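Local structure of DUF2666 domain-containing protein (Pyrococcus furiosus, 3V68) at residues 42-47 and 166-171; 56-61 and 102-107; 64-69 and 111-116; 95-100 and 242-247; 188-193 and 226-231. The protein is of unknown function, belongs to the DUF2666 family and probably binds double-stranded DNA. All blocks are in the same frame, centred on the assembly; numbering follows the deposited sequence. Where two conformers were deposited one is given.

Interaction 1 of 5, residues 42-47 and 166-171; sequences SKIPGY and LLASIN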
# COMPACT_ATOMS: atom_id res chain seq x y z
N SER A 42 4.10 -5.54 -0.88
CA SER A 42 4.97 -6.49 -0.18
C SER A 42 6.45 -6.26 -0.49
O SER A 42 7.32 -6.59 0.32
CB SER A 42 4.58 -7.93 -0.52
OG SER A 42 5.05 -8.33 -1.79
N LYS A 43 6.72 -5.68 -1.66
CA LYS A 43 8.10 -5.48 -2.12
C LYS A 43 8.69 -4.11 -1.80
O LYS A 43 9.91 -3.95 -1.82
CB LYS A 43 8.20 -5.74 -3.63
CG LYS A 43 8.03 -7.20 -4.03
CD LYS A 43 9.18 -8.07 -3.55
CE LYS A 43 9.01 -9.50 -4.03
NZ LYS A 43 10.09 -10.38 -3.52
N ILE A 44 7.84 -3.13 -1.51
CA ILE A 44 8.31 -1.77 -1.21
C ILE A 44 9.39 -1.72 -0.12
O ILE A 44 10.41 -1.06 -0.31
CB ILE A 44 7.13 -0.81 -0.88
CG1 ILE A 44 6.36 -0.45 -2.15
CG2 ILE A 44 7.64 0.46 -0.19
CD1 ILE A 44 5.01 0.16 -1.90
N PRO A 45 9.18 -2.42 1.02
CA PRO A 45 10.17 -2.32 2.10
C PRO A 45 11.59 -2.70 1.71
O PRO A 45 12.55 -2.10 2.21
CB PRO A 45 9.62 -3.29 3.15
CG PRO A 45 8.16 -3.27 2.92
CD PRO A 45 8.03 -3.24 1.43
N GLY A 46 11.74 -3.67 0.80
CA GLY A 46 13.05 -4.08 0.30
C GLY A 46 13.78 -3.03 -0.52
O GLY A 46 14.96 -3.20 -0.84
N TYR A 47 13.08 -1.95 -0.85
CA TYR A 47 13.65 -0.86 -1.65
C TYR A 47 13.82 0.43 -0.84
O TYR A 47 14.14 1.48 -1.40
CB TYR A 47 12.80 -0.61 -2.89
CG TYR A 47 12.90 -1.71 -3.92
CD1 TYR A 47 14.00 -1.79 -4.77
CD2 TYR A 47 11.92 -2.68 -4.02
CE1 TYR A 47 14.12 -2.81 -5.70
CE2 TYR A 47 12.02 -3.71 -4.95
CZ TYR A 47 13.12 -3.76 -5.78
OH TYR A 47 13.21 -4.78 -6.70
N LEU A 166 8.00 4.17 -7.43
CA LEU A 166 7.21 3.65 -8.55
C LEU A 166 6.26 2.56 -8.07
O LEU A 166 5.09 2.55 -8.45
CB LEU A 166 8.11 3.11 -9.67
CG LEU A 166 7.35 2.76 -10.96
CD1 LEU A 166 6.75 4.01 -11.61
CD2 LEU A 166 8.27 2.03 -11.94
N LEU A 167 6.76 1.66 -7.22
CA LEU A 167 5.92 0.62 -6.65
C LEU A 167 4.77 1.21 -5.82
O LEU A 167 3.63 0.75 -5.92
CB LEU A 167 6.75 -0.35 -5.81
CG LEU A 167 7.75 -1.24 -6.55
CD1 LEU A 167 8.63 -1.95 -5.55
CD2 LEU A 167 7.03 -2.25 -7.44
N ALA A 168 5.07 2.23 -5.03
CA ALA A 168 4.05 2.93 -4.24
C ALA A 168 3.01 3.61 -5.14
O ALA A 168 1.81 3.57 -4.83
CB ALA A 168 4.70 3.94 -3.29
N SER A 169 3.48 4.21 -6.23
CA SER A 169 2.61 4.85 -7.21
C SER A 169 1.68 3.85 -7.89
O SER A 169 0.50 4.12 -8.10
CB SER A 169 3.44 5.60 -8.26
OG SER A 169 2.60 6.41 -9.07
N ILE A 170 2.23 2.68 -8.23
CA ILE A 170 1.43 1.60 -8.83
C ILE A 170 0.37 1.12 -7.83
O ILE A 170 -0.78 0.92 -8.20
CB ILE A 170 2.32 0.44 -9.31
CG1 ILE A 170 3.11 0.87 -10.54
CG2 ILE A 170 1.47 -0.81 -9.62
CD1 ILE A 170 4.29 -0.03 -10.88
N ASN A 171 0.76 0.99 -6.57
CA ASN A 171 -0.18 0.60 -5.53
C ASN A 171 -1.33 1.60 -5.44
O ASN A 171 -2.49 1.22 -5.32
CB ASN A 171 0.52 0.47 -4.18
CG ASN A 171 -0.41 -0.00 -3.09
OD1 ASN A 171 -0.59 0.68 -2.07
ND2 ASN A 171 -1.00 -1.17 -3.28
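Leu167 and Ile44 bury most of the surface in this contact, and Ala168 adds a smaller share. The meeting is wholly apolar, and no hydrogen bond joins the two segments. Ile44 and Leu167 lie side by side, pointing opposite ways. CG1 of Ile44 lies 3.7 Å from CB of Leu167, so the isoleucine branch rests on the root of the leucine and not on its methyl groups. The same branch goes on to Ala168, where CD1 of Ile44 comes 3.8 Å from CA and 4.0 Å from CB. This reach follows from the torsions of Ile44. CG1 stands opposite the carbonyl carbon (chi1 -74°) and CD1 continues in an extended course (chi2 164°), which carries the methyl onto the helix backbone.

The methyl end of Leu167 serves a different partner. Its CD1 touches the ring of Tyr47 at CD2, 3.7 Å away, with the two side chains nearly perpendicular. The methyl approaches the ring obliquely. Lys43 adds a marginal contact through CB. The hydroxyl of Tyr47 is hydrogen-bonded to His12, so the ring is held at its far end too.

Residues 42-47 leave the end of helix 26-43 and turn into a short 3-10 segment, from which Tyr47 reaches helix 160-181. The contact thereby joins the two DUF2666 ranges of the chain, 3-118 and 134-251. Val239, in the loop before helix 241-248, touches both Ile44 and Ala168. Leu167 also packs on Val40 of helix 26-43 and on Ile137 of strand 136-143, which places the sheet behind it.

Interaction 2 of 5, residues 56-61 and 102-107; sequences GLLSIK and KAVLTR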
# COMPACT_ATOMS: atom_id res chain seq x y z
N GLY A 56 15.20 -3.29 11.31
CA GLY A 56 14.85 -2.71 12.60
C GLY A 56 13.38 -2.34 12.68
O GLY A 56 12.73 -2.58 13.70
N LEU A 57 12.86 -1.76 11.60
CA LEU A 57 11.47 -1.32 11.56
C LEU A 57 10.49 -2.47 11.77
O LEU A 57 9.59 -2.38 12.60
CB LEU A 57 11.17 -0.61 10.23
CG LEU A 57 9.74 -0.10 10.00
CD1 LEU A 57 9.38 1.03 10.96
CD2 LEU A 57 9.59 0.35 8.56
N LEU A 58 10.70 -3.55 11.02
CA LEU A 58 9.82 -4.71 11.09
C LEU A 58 10.06 -5.57 12.34
O LEU A 58 9.32 -6.53 12.59
CB LEU A 58 9.93 -5.54 9.81
CG LEU A 58 9.61 -4.82 8.49
CD1 LEU A 58 9.84 -5.75 7.30
CD2 LEU A 58 8.18 -4.28 8.47
N SER A 59 11.09 -5.21 13.11
CA SER A 59 11.38 -5.88 14.38
C SER A 59 10.73 -5.18 15.58
O SER A 59 10.82 -5.66 16.71
CB SER A 59 12.89 -6.00 14.60
OG SER A 59 13.47 -6.84 13.62
N ILE A 60 10.08 -4.04 15.33
CA ILE A 60 9.36 -3.31 16.38
C ILE A 60 8.20 -4.16 16.88
O ILE A 60 7.41 -4.68 16.09
CB ILE A 60 8.85 -1.92 15.89
CG1 ILE A 60 10.03 -1.00 15.58
CG2 ILE A 60 7.93 -1.28 16.94
CD1 ILE A 60 9.64 0.31 14.91
N LYS A 61 8.11 -4.30 18.20
CA LYS A 61 7.08 -5.13 18.81
C LYS A 61 5.84 -4.32 19.17
O LYS A 61 5.90 -3.34 19.92
CB LYS A 61 7.62 -5.89 20.03
CG LYS A 61 8.75 -6.89 19.70
CD LYS A 61 8.23 -8.27 19.26
CE LYS A 61 7.81 -8.31 17.79
NZ LYS A 61 8.91 -7.98 16.84
N LYS A 102 6.19 4.46 8.81
CA LYS A 102 4.99 4.21 9.60
C LYS A 102 3.94 3.43 8.80
O LYS A 102 3.30 2.53 9.33
CB LYS A 102 4.41 5.53 10.10
CG LYS A 102 3.33 5.42 11.16
CD LYS A 102 2.85 6.81 11.52
CE LYS A 102 1.57 6.79 12.33
NZ LYS A 102 1.11 8.17 12.65
N ALA A 103 3.78 3.77 7.52
CA ALA A 103 2.83 3.06 6.65
C ALA A 103 3.25 1.61 6.42
O ALA A 103 2.39 0.73 6.36
CB ALA A 103 2.67 3.78 5.32
N VAL A 104 4.56 1.38 6.30
CA VAL A 104 5.09 0.02 6.13
C VAL A 104 4.81 -0.79 7.39
O VAL A 104 4.30 -1.92 7.31
CB VAL A 104 6.60 0.05 5.80
CG1 VAL A 104 7.23 -1.33 5.98
CG2 VAL A 104 6.82 0.54 4.38
N LEU A 105 5.13 -0.21 8.54
CA LEU A 105 4.91 -0.87 9.82
C LEU A 105 3.42 -1.16 10.06
O LEU A 105 3.05 -2.25 10.46
CB LEU A 105 5.49 -0.04 10.97
CG LEU A 105 5.37 -0.63 12.38
CD1 LEU A 105 6.14 -1.94 12.48
CD2 LEU A 105 5.85 0.36 13.43
N THR A 106 2.58 -0.16 9.79
CA THR A 106 1.14 -0.30 9.97
C THR A 106 0.56 -1.46 9.15
O THR A 106 -0.21 -2.27 9.67
CB THR A 106 0.42 1.03 9.66
OG1 THR A 106 0.91 2.04 10.54
CG2 THR A 106 -1.09 0.90 9.83
N ARG A 107 0.95 -1.56 7.88
CA ARG A 107 0.49 -2.66 7.04
C ARG A 107 0.92 -4.02 7.61
O ARG A 107 0.10 -4.92 7.72
CB ARG A 107 1.01 -2.53 5.60
CG ARG A 107 0.70 -3.76 4.71
CD ARG A 107 1.11 -3.56 3.24
NE ARG A 107 0.19 -2.65 2.57
CZ ARG A 107 -0.73 -3.01 1.68
NH1 ARG A 107 -0.86 -4.28 1.29
NH2 ARG A 107 -1.52 -2.08 1.15
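Leu57 and Leu105 meet obliquely, with CD1 of Leu57 set against CB of Leu105 at 4.0 Å. The other methyl of Leu57, CD2, leads to Val104, where it lies 3.9 Å from CG1. One leucine therefore spreads its two branches over two successive residues in the 102-107 part of helix 91-110. CG of Leu57 points opposite the backbone N (chi1 179°), and this sets the fork against the helix.

Leu58 comes to Val104 from another direction. Its CD2 approaches CG1 of Val104 at 4.0 Å, and the two side chains stand roughly square to each other. CG1 of Val104 is thus shared by the ends of two neighbouring leucines. Ile60 lies crosswise to Leu105, CD1 to CD2 at 4.1 Å. The other methyl of Leu105, CD1, sits 3.5 Å from the carbonyl O of Leu57. Leu105 thus touches a side chain of the turn, Ile60, and the backbone near the end of helix 54-58. The backbone there is held by a bond from Ile60 N to Leu57 O.

No hydrogen bond crosses between the segments. Ile82 of helix 76-83 packs on both Leu57 and Leu105, and Leu73 of helix 66-73 adds to the packing on Leu105. Pro45 touches Val104. The arrangement is a hydrophobic core between helices in the helical part of the fold, where the short helix 54-58 and the turn after it dock on the long helix 91-110.

Interaction 3 of 5, residues 64-69 and 111-116; sequences GSLEEK and KNELPI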
# COMPACT_ATOMS: atom_id res chain seq x y z
N GLY A 64 -0.62 -7.07 21.83
CA GLY A 64 -1.99 -7.01 22.32
C GLY A 64 -3.09 -7.23 21.29
O GLY A 64 -2.84 -7.72 20.19
N SER A 65 -4.31 -6.88 21.69
CA SER A 65 -5.47 -6.94 20.81
C SER A 65 -5.32 -5.92 19.69
O SER A 65 -4.41 -5.09 19.74
CB SER A 65 -6.73 -6.61 21.61
OG SER A 65 -6.66 -5.29 22.10
N LEU A 66 -6.21 -5.96 18.71
CA LEU A 66 -6.22 -4.95 17.65
C LEU A 66 -6.26 -3.54 18.23
O LEU A 66 -5.47 -2.68 17.82
CB LEU A 66 -7.40 -5.17 16.70
CG LEU A 66 -7.61 -4.10 15.61
CD1 LEU A 66 -6.38 -3.98 14.72
CD2 LEU A 66 -8.84 -4.42 14.80
N GLU A 67 -7.16 -3.30 19.18
CA GLU A 67 -7.32 -1.98 19.79
C GLU A 67 -6.03 -1.50 20.45
O GLU A 67 -5.68 -0.33 20.35
CB GLU A 67 -8.47 -1.98 20.80
CG GLU A 67 -9.86 -2.18 20.19
CD GLU A 67 -10.26 -3.64 19.98
OE1 GLU A 67 -9.41 -4.54 20.14
OE2 GLU A 67 -11.43 -3.88 19.64
N GLU A 68 -5.33 -2.42 21.11
CA GLU A 68 -4.06 -2.11 21.75
C GLU A 68 -2.97 -1.82 20.72
O GLU A 68 -2.14 -0.93 20.92
CB GLU A 68 -3.63 -3.24 22.69
CG GLU A 68 -4.50 -3.34 23.93
CD GLU A 68 -4.08 -4.45 24.86
OE1 GLU A 68 -4.02 -5.62 24.43
OE2 GLU A 68 -3.83 -4.15 26.05
N LYS A 69 -2.98 -2.57 19.62
CA LYS A 69 -2.03 -2.37 18.54
C LYS A 69 -2.22 -1.00 17.89
O LYS A 69 -1.24 -0.30 17.61
CB LYS A 69 -2.13 -3.48 17.50
CG LYS A 69 -1.61 -4.83 17.98
CD LYS A 69 -1.71 -5.88 16.90
CE LYS A 69 -1.04 -7.17 17.32
NZ LYS A 69 -1.25 -8.24 16.30
N LYS A 111 -2.10 -6.48 8.97
CA LYS A 111 -2.63 -7.26 7.84
C LYS A 111 -3.30 -8.58 8.22
O LYS A 111 -4.15 -9.07 7.49
CB LYS A 111 -1.59 -7.45 6.74
CG LYS A 111 -0.37 -8.26 7.13
CD LYS A 111 0.56 -8.43 5.95
CE LYS A 111 1.61 -9.49 6.22
NZ LYS A 111 2.58 -9.59 5.10
N ASN A 112 -2.91 -9.15 9.35
CA ASN A 112 -3.58 -10.35 9.85
C ASN A 112 -4.71 -10.06 10.84
O ASN A 112 -5.40 -10.98 11.28
CB ASN A 112 -2.57 -11.34 10.45
CG ASN A 112 -1.58 -11.86 9.43
OD1 ASN A 112 -1.94 -12.22 8.31
ND2 ASN A 112 -0.31 -11.91 9.82
N GLU A 113 -4.90 -8.78 11.17
CA GLU A 113 -5.96 -8.33 12.10
C GLU A 113 -7.15 -7.71 11.35
O GLU A 113 -8.27 -7.71 11.85
CB GLU A 113 -5.40 -7.30 13.08
CG GLU A 113 -4.22 -7.76 13.94
CD GLU A 113 -4.63 -8.26 15.32
OE1 GLU A 113 -5.75 -7.95 15.78
OE2 GLU A 113 -3.82 -8.97 15.95
N LEU A 114 -6.88 -7.17 10.16
CA LEU A 114 -7.87 -6.43 9.38
C LEU A 114 -7.74 -6.76 7.90
O LEU A 114 -6.69 -7.23 7.46
CB LEU A 114 -7.67 -4.92 9.59
CG LEU A 114 -8.05 -4.29 10.92
CD1 LEU A 114 -7.44 -2.91 11.02
CD2 LEU A 114 -9.57 -4.21 11.08
N PRO A 115 -8.81 -6.52 7.11
CA PRO A 115 -8.70 -6.71 5.67
C PRO A 115 -7.91 -5.56 5.02
O PRO A 115 -8.49 -4.62 4.46
CB PRO A 115 -10.16 -6.75 5.20
CG PRO A 115 -10.88 -5.90 6.19
CD PRO A 115 -10.18 -6.12 7.51
N ILE A 116 -6.59 -5.65 5.13
CA ILE A 116 -5.67 -4.64 4.62
C ILE A 116 -5.28 -4.98 3.18
O ILE A 116 -5.45 -4.16 2.27
CB ILE A 116 -4.40 -4.56 5.52
CG1 ILE A 116 -4.76 -4.16 6.97
CG2 ILE A 116 -3.37 -3.61 4.91
CD1 ILE A 116 -5.63 -2.90 7.10
O HOH W 1 -2.99 -9.63 18.39
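A salt bridge joins Lys69 to Glu113. NZ of Lys69 donates to OE2 of Glu113 at 2.7 Å, and it meets the oxygen from above the carboxylate plane, 41° out of it. The lysine chain is extended beyond CG and lies across the glutamate. Glu113 is bent at its second torsion (chi2 -96°), which brings the carboxylate up to Lys69. A water donates to Glu113 OE2 at 2.7 Å and also, at 2.6 Å, to Gly64 O, so OE2 has two donors. With an alanine here, the Lys69 ammonium is likely to lose this counter-charge, and the water its link from Gly64 to residues 111-116.

Leu66 and Lys69 lie at the start of helix 66-73, which opens with a capping box. Ser65 N donates to OE1 of Glu68, and Glu68 N donates weakly to Ser65 OG. The partner segment is irregular and follows helix 91-110, with Pro115 at the centre of an inverse gamma turn.

The van der Waals contacts centre on Leu66. Against the carboxylate, CB of Leu66 lies 3.4 Å from OE1 of Glu113. The apolar contacts are to CB of Glu113, 3.8 Å from CD1 of Leu66, and to Leu114. CD2 of Leu66 touches CD2 of Leu114 at 3.8 Å, the two leucines crossing almost squarely.

Further packing comes from three helices. Leu110 and Arg213 touch Leu66, while Phe212 and Met229 lie on Leu114. Lys69 packs on Ile109 of helix 91-110.

Interaction 4 of 5, residues 95-100 and 242-247; sequences KLLVEV and KNLEKY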
# COMPACT_ATOMS: atom_id res chain seq x y z
N LYS A 95 10.68 13.85 8.27
CA LYS A 95 9.24 13.73 8.49
C LYS A 95 8.57 12.93 7.36
O LYS A 95 7.72 12.07 7.63
CB LYS A 95 8.59 15.12 8.62
CG LYS A 95 7.14 15.09 9.09
CD LYS A 95 6.55 16.49 9.27
CE LYS A 95 5.09 16.41 9.72
NZ LYS A 95 4.41 17.74 9.78
N LEU A 96 8.97 13.21 6.12
CA LEU A 96 8.44 12.50 4.95
C LEU A 96 8.73 11.01 5.02
O LEU A 96 7.85 10.18 4.75
CB LEU A 96 9.00 13.09 3.66
CG LEU A 96 8.61 14.52 3.30
CD1 LEU A 96 9.44 14.98 2.11
CD2 LEU A 96 7.12 14.64 3.00
N LEU A 97 9.96 10.67 5.40
CA LEU A 97 10.39 9.27 5.47
C LEU A 97 9.80 8.53 6.66
O LEU A 97 9.48 7.34 6.56
CB LEU A 97 11.92 9.17 5.47
CG LEU A 97 12.62 9.61 4.18
CD1 LEU A 97 14.11 9.80 4.42
CD2 LEU A 97 12.38 8.62 3.04
N VAL A 98 9.63 9.22 7.79
CA VAL A 98 8.96 8.65 8.96
C VAL A 98 7.53 8.21 8.63
O VAL A 98 7.10 7.14 9.03
CB VAL A 98 8.99 9.61 10.19
CG1 VAL A 98 8.01 9.17 11.27
CG2 VAL A 98 10.40 9.68 10.77
N GLU A 99 6.81 9.04 7.87
CA GLU A 99 5.45 8.68 7.46
C GLU A 99 5.42 7.43 6.56
O GLU A 99 4.54 6.57 6.70
CB GLU A 99 4.75 9.85 6.78
CG GLU A 99 3.25 9.64 6.63
CD GLU A 99 2.53 10.79 5.94
OE1 GLU A 99 3.19 11.70 5.40
OE2 GLU A 99 1.28 10.76 5.94
N VAL A 100 6.40 7.33 5.66
CA VAL A 100 6.57 6.15 4.82
C VAL A 100 6.83 4.90 5.67
O VAL A 100 6.16 3.88 5.49
CB VAL A 100 7.69 6.35 3.77
CG1 VAL A 100 8.06 5.04 3.06
CG2 VAL A 100 7.26 7.40 2.76
N LYS A 242 4.04 10.22 -2.94
CA LYS A 242 4.41 11.64 -2.98
C LYS A 242 5.52 11.97 -1.98
O LYS A 242 6.36 12.83 -2.26
CB LYS A 242 3.19 12.56 -2.83
CG LYS A 242 2.51 12.59 -1.46
CD LYS A 242 1.38 13.62 -1.46
CE LYS A 242 0.85 13.90 -0.07
NZ LYS A 242 -0.12 15.04 -0.08
N ASN A 243 5.54 11.29 -0.84
CA ASN A 243 6.61 11.50 0.14
C ASN A 243 7.98 11.14 -0.43
O ASN A 243 8.96 11.85 -0.22
CB ASN A 243 6.35 10.70 1.42
CG ASN A 243 5.17 11.22 2.22
OD1 ASN A 243 4.17 11.67 1.65
ND2 ASN A 243 5.27 11.14 3.54
N LEU A 244 8.02 10.04 -1.18
CA LEU A 244 9.26 9.57 -1.79
C LEU A 244 9.65 10.45 -2.98
O LEU A 244 10.83 10.71 -3.20
CB LEU A 244 9.15 8.09 -2.18
CG LEU A 244 8.90 7.11 -1.02
CD1 LEU A 244 8.57 5.71 -1.55
CD2 LEU A 244 10.09 7.07 -0.06
N GLU A 245 8.64 10.91 -3.72
CA GLU A 245 8.80 11.86 -4.82
C GLU A 245 9.46 13.14 -4.31
O GLU A 245 10.44 13.61 -4.89
CB GLU A 245 7.44 12.16 -5.44
CG GLU A 245 7.46 12.93 -6.76
CD GLU A 245 6.06 13.19 -7.31
OE1 GLU A 245 5.13 12.39 -7.02
OE2 GLU A 245 5.89 14.19 -8.04
N LYS A 246 8.92 13.69 -3.22
CA LYS A 246 9.43 14.93 -2.63
C LYS A 246 10.85 14.77 -2.08
O LYS A 246 11.66 15.69 -2.19
CB LYS A 246 8.47 15.47 -1.56
CG LYS A 246 8.85 16.84 -0.97
CD LYS A 246 8.83 17.95 -2.01
CE LYS A 246 9.47 19.22 -1.46
NZ LYS A 246 9.47 20.32 -2.46
N TYR A 247 11.15 13.61 -1.49
CA TYR A 247 12.51 13.34 -1.03
C TYR A 247 13.50 13.33 -2.20
O TYR A 247 14.57 13.94 -2.12
CB TYR A 247 12.63 12.03 -0.24
CG TYR A 247 14.08 11.73 0.10
CD1 TYR A 247 14.66 12.23 1.27
CD2 TYR A 247 14.89 11.02 -0.78
CE1 TYR A 247 16.00 11.99 1.56
CE2 TYR A 247 16.22 10.77 -0.50
CZ TYR A 247 16.78 11.26 0.67
OH TYR A 247 18.10 11.01 0.94
O HOH W 2 1.72 11.92 2.65
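Asn243 grips the helix of residues 95-100 with a single amide nitrogen, and this is the tightest part of the contact. Its ND2 donates to the carbonyl O of Leu96 at 3.0 Å, in the carbonyl plane on a lone pair and almost straight (175°). The second N-H goes to OE1 of Glu99 at 2.8 Å, from above the carboxylate plane. Both acceptors lie close to the amide plane, which fixes the rotation of the amide. A leucine in its place has no N-H to offer, so Leu96 O and Glu99 OE1 would probably both lose this donor.

CB of Asn243 packs on CG2 of Val100 at 3.7 Å. Beyond it lies the buried apolar side. CG2 of Val100 and CD2 of Leu97 both meet CD2 of Leu244, and CD1 of Leu97 approaches the Tyr247 ring obliquely at 4.0 Å. The hydroxyl of Tyr247 bonds to Lys51.

The other side is more exposed. A water donates to Glu99 OE1 and Asn243 OD1, and Glu99 also pairs with Lys236. CD1 of Leu96 lies on CG of Lys246 at 3.6 Å, while the rest of Lys246 runs off from the contact.

The segments form an antiparallel helix pair, with axes 9.0 Å apart at 150°, joining helix 91-110 to the C-terminal helix 241-248.

Interaction 5 of 5, residues 188-193 and 226-231; sequences KIVEYF and AREMLS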
# COMPACT_ATOMS: atom_id res chain seq x y z
N LYS A 188 -20.17 6.83 0.64
CA LYS A 188 -20.97 6.26 1.72
C LYS A 188 -20.07 5.78 2.87
O LYS A 188 -20.40 5.95 4.04
CB LYS A 188 -21.81 5.09 1.20
CG LYS A 188 -23.12 4.85 1.95
CD LYS A 188 -24.17 5.89 1.56
CE LYS A 188 -25.58 5.33 1.62
NZ LYS A 188 -25.91 4.53 0.40
N ILE A 189 -18.94 5.17 2.51
CA ILE A 189 -17.98 4.69 3.49
C ILE A 189 -17.39 5.86 4.30
O ILE A 189 -17.24 5.76 5.52
CB ILE A 189 -16.86 3.83 2.83
CG1 ILE A 189 -17.46 2.50 2.35
CG2 ILE A 189 -15.71 3.58 3.81
CD1 ILE A 189 -16.55 1.69 1.45
N VAL A 190 -17.06 6.95 3.61
CA VAL A 190 -16.55 8.13 4.31
C VAL A 190 -17.59 8.63 5.32
O VAL A 190 -17.27 8.88 6.48
CB VAL A 190 -16.17 9.26 3.32
CG1 VAL A 190 -15.92 10.58 4.06
CG2 VAL A 190 -14.94 8.86 2.51
N GLU A 191 -18.84 8.73 4.88
CA GLU A 191 -19.89 9.25 5.75
C GLU A 191 -20.21 8.31 6.91
O GLU A 191 -20.52 8.76 8.00
CB GLU A 191 -21.13 9.62 4.94
CG GLU A 191 -20.86 10.85 4.09
CD GLU A 191 -21.98 11.21 3.15
OE1 GLU A 191 -23.15 10.83 3.41
OE2 GLU A 191 -21.69 11.89 2.15
N TYR A 192 -20.08 7.01 6.67
CA TYR A 192 -20.26 6.00 7.72
C TYR A 192 -19.38 6.27 8.95
O TYR A 192 -19.82 6.11 10.09
CB TYR A 192 -19.97 4.62 7.13
CG TYR A 192 -20.20 3.44 8.04
CD1 TYR A 192 -19.13 2.83 8.70
CD2 TYR A 192 -21.47 2.90 8.22
CE1 TYR A 192 -19.32 1.74 9.52
CE2 TYR A 192 -21.68 1.80 9.04
CZ TYR A 192 -20.60 1.23 9.69
OH TYR A 192 -20.78 0.14 10.50
N PHE A 193 -18.14 6.69 8.71
CA PHE A 193 -17.18 6.96 9.79
C PHE A 193 -17.15 8.44 10.22
O PHE A 193 -16.27 8.85 10.98
CB PHE A 193 -15.79 6.48 9.38
CG PHE A 193 -15.65 4.99 9.34
CD1 PHE A 193 -15.45 4.27 10.52
CD2 PHE A 193 -15.73 4.29 8.13
CE1 PHE A 193 -15.32 2.88 10.49
CE2 PHE A 193 -15.59 2.90 8.10
CZ PHE A 193 -15.39 2.20 9.28
N ALA A 226 -11.91 -0.47 6.13
CA ALA A 226 -10.74 -0.57 7.00
C ALA A 226 -9.81 0.64 6.83
O ALA A 226 -9.35 1.21 7.82
CB ALA A 226 -9.98 -1.87 6.76
N ARG A 227 -9.56 1.03 5.59
CA ARG A 227 -8.70 2.18 5.32
C ARG A 227 -9.30 3.46 5.88
O ARG A 227 -8.59 4.28 6.46
CB ARG A 227 -8.44 2.31 3.82
CG ARG A 227 -7.41 1.31 3.33
CD ARG A 227 -7.45 1.13 1.83
NE ARG A 227 -6.24 0.43 1.37
CZ ARG A 227 -6.04 -0.88 1.48
NH1 ARG A 227 -6.96 -1.67 2.02
NH2 ARG A 227 -4.90 -1.40 1.06
N GLU A 228 -10.61 3.64 5.72
CA GLU A 228 -11.28 4.82 6.26
C GLU A 228 -11.21 4.87 7.78
O GLU A 228 -10.92 5.92 8.36
CB GLU A 228 -12.74 4.90 5.77
CG GLU A 228 -13.48 6.18 6.20
CD GLU A 228 -12.88 7.47 5.65
OE1 GLU A 228 -12.12 7.43 4.66
OE2 GLU A 228 -13.20 8.54 6.21
N MET A 229 -11.45 3.72 8.43
CA MET A 229 -11.36 3.63 9.89
C MET A 229 -9.97 4.02 10.37
O MET A 229 -9.82 4.83 11.29
CB MET A 229 -11.73 2.22 10.36
CG MET A 229 -11.67 2.02 11.87
SD MET A 229 -10.04 1.57 12.50
CE MET A 229 -9.95 -0.15 12.04
N LEU A 230 -8.95 3.46 9.73
CA LEU A 230 -7.56 3.77 10.05
C LEU A 230 -7.19 5.24 9.82
O LEU A 230 -6.42 5.81 10.59
CB LEU A 230 -6.60 2.85 9.28
CG LEU A 230 -6.66 1.38 9.68
CD1 LEU A 230 -5.86 0.55 8.70
CD2 LEU A 230 -6.20 1.13 11.12
N SER A 231 -7.77 5.85 8.79
CA SER A 231 -7.48 7.26 8.48
C SER A 231 -7.89 8.19 9.63
O SER A 231 -7.28 9.25 9.82
CB SER A 231 -8.16 7.69 7.17
OG SER A 231 -9.51 8.04 7.38
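Ile189 opens the contact with its CG2 methyl, which lies 3.8 Å from CB of Glu228. Val190 meets the far end of the same glutamate. Its CG2 is 3.8 Å from OE1 of Glu228, and CG1 lies near OE2. Glu228 starts opposite its backbone N (chi1 -175°) and bends at chi2 (62°), which brings the carboxylate across Val190 at an oblique angle. OE2 forms a salt bridge with Lys232, just beyond the segment.

Phe193, the first residue past the helical run, sets its ring against two residues of the 226-231 helix. CD2 of Phe193 is 3.5 Å from CG of Glu228, an oblique approach. The backbone N of Met229 sits over the ring centre, 4.1 Å above the plane. In the one of its two conformers described here, CB of Met229 is 3.7 Å from CE1 of Phe193. CD1 of Tyr192 lies on the opposite face, near the rim, so both faces have a neighbour.

A 2-methyl-2,4-pentanediol molecule, probably from the crystallisation liquor, lies near Glu228. Ile208 and Phe212 of helix 202-213 also pack on Phe193. An aromatic residue at the end of helix 186-192 thus packs against helices 202-213 and 219-231, in the helical part of the second DUF2666 range.

Overall arrangement
Interactions 1, 2 and 5 are largely buried and have no hydrogen bonds between their segments. Interactions 3 and 4 are partly buried and add polar links: a salt bridge in 3 and, in 4, an amide nitrogen that gives two hydrogen bonds, each contact with a bridging water. Helix 91-110 serves both interactions 2 and 4. Interactions 1 and 4 join the two DUF2666 ranges, while 2 and 3 stay in the first and 5 in the second. Interaction 3 meets 5 where Ile116 O probably accepts from Arg227 NH1. Arg107 of interaction 2 and Arg227 of interaction 5 lie close despite like charges; Asp238 forms salt bridges to both and probably offsets the repulsion.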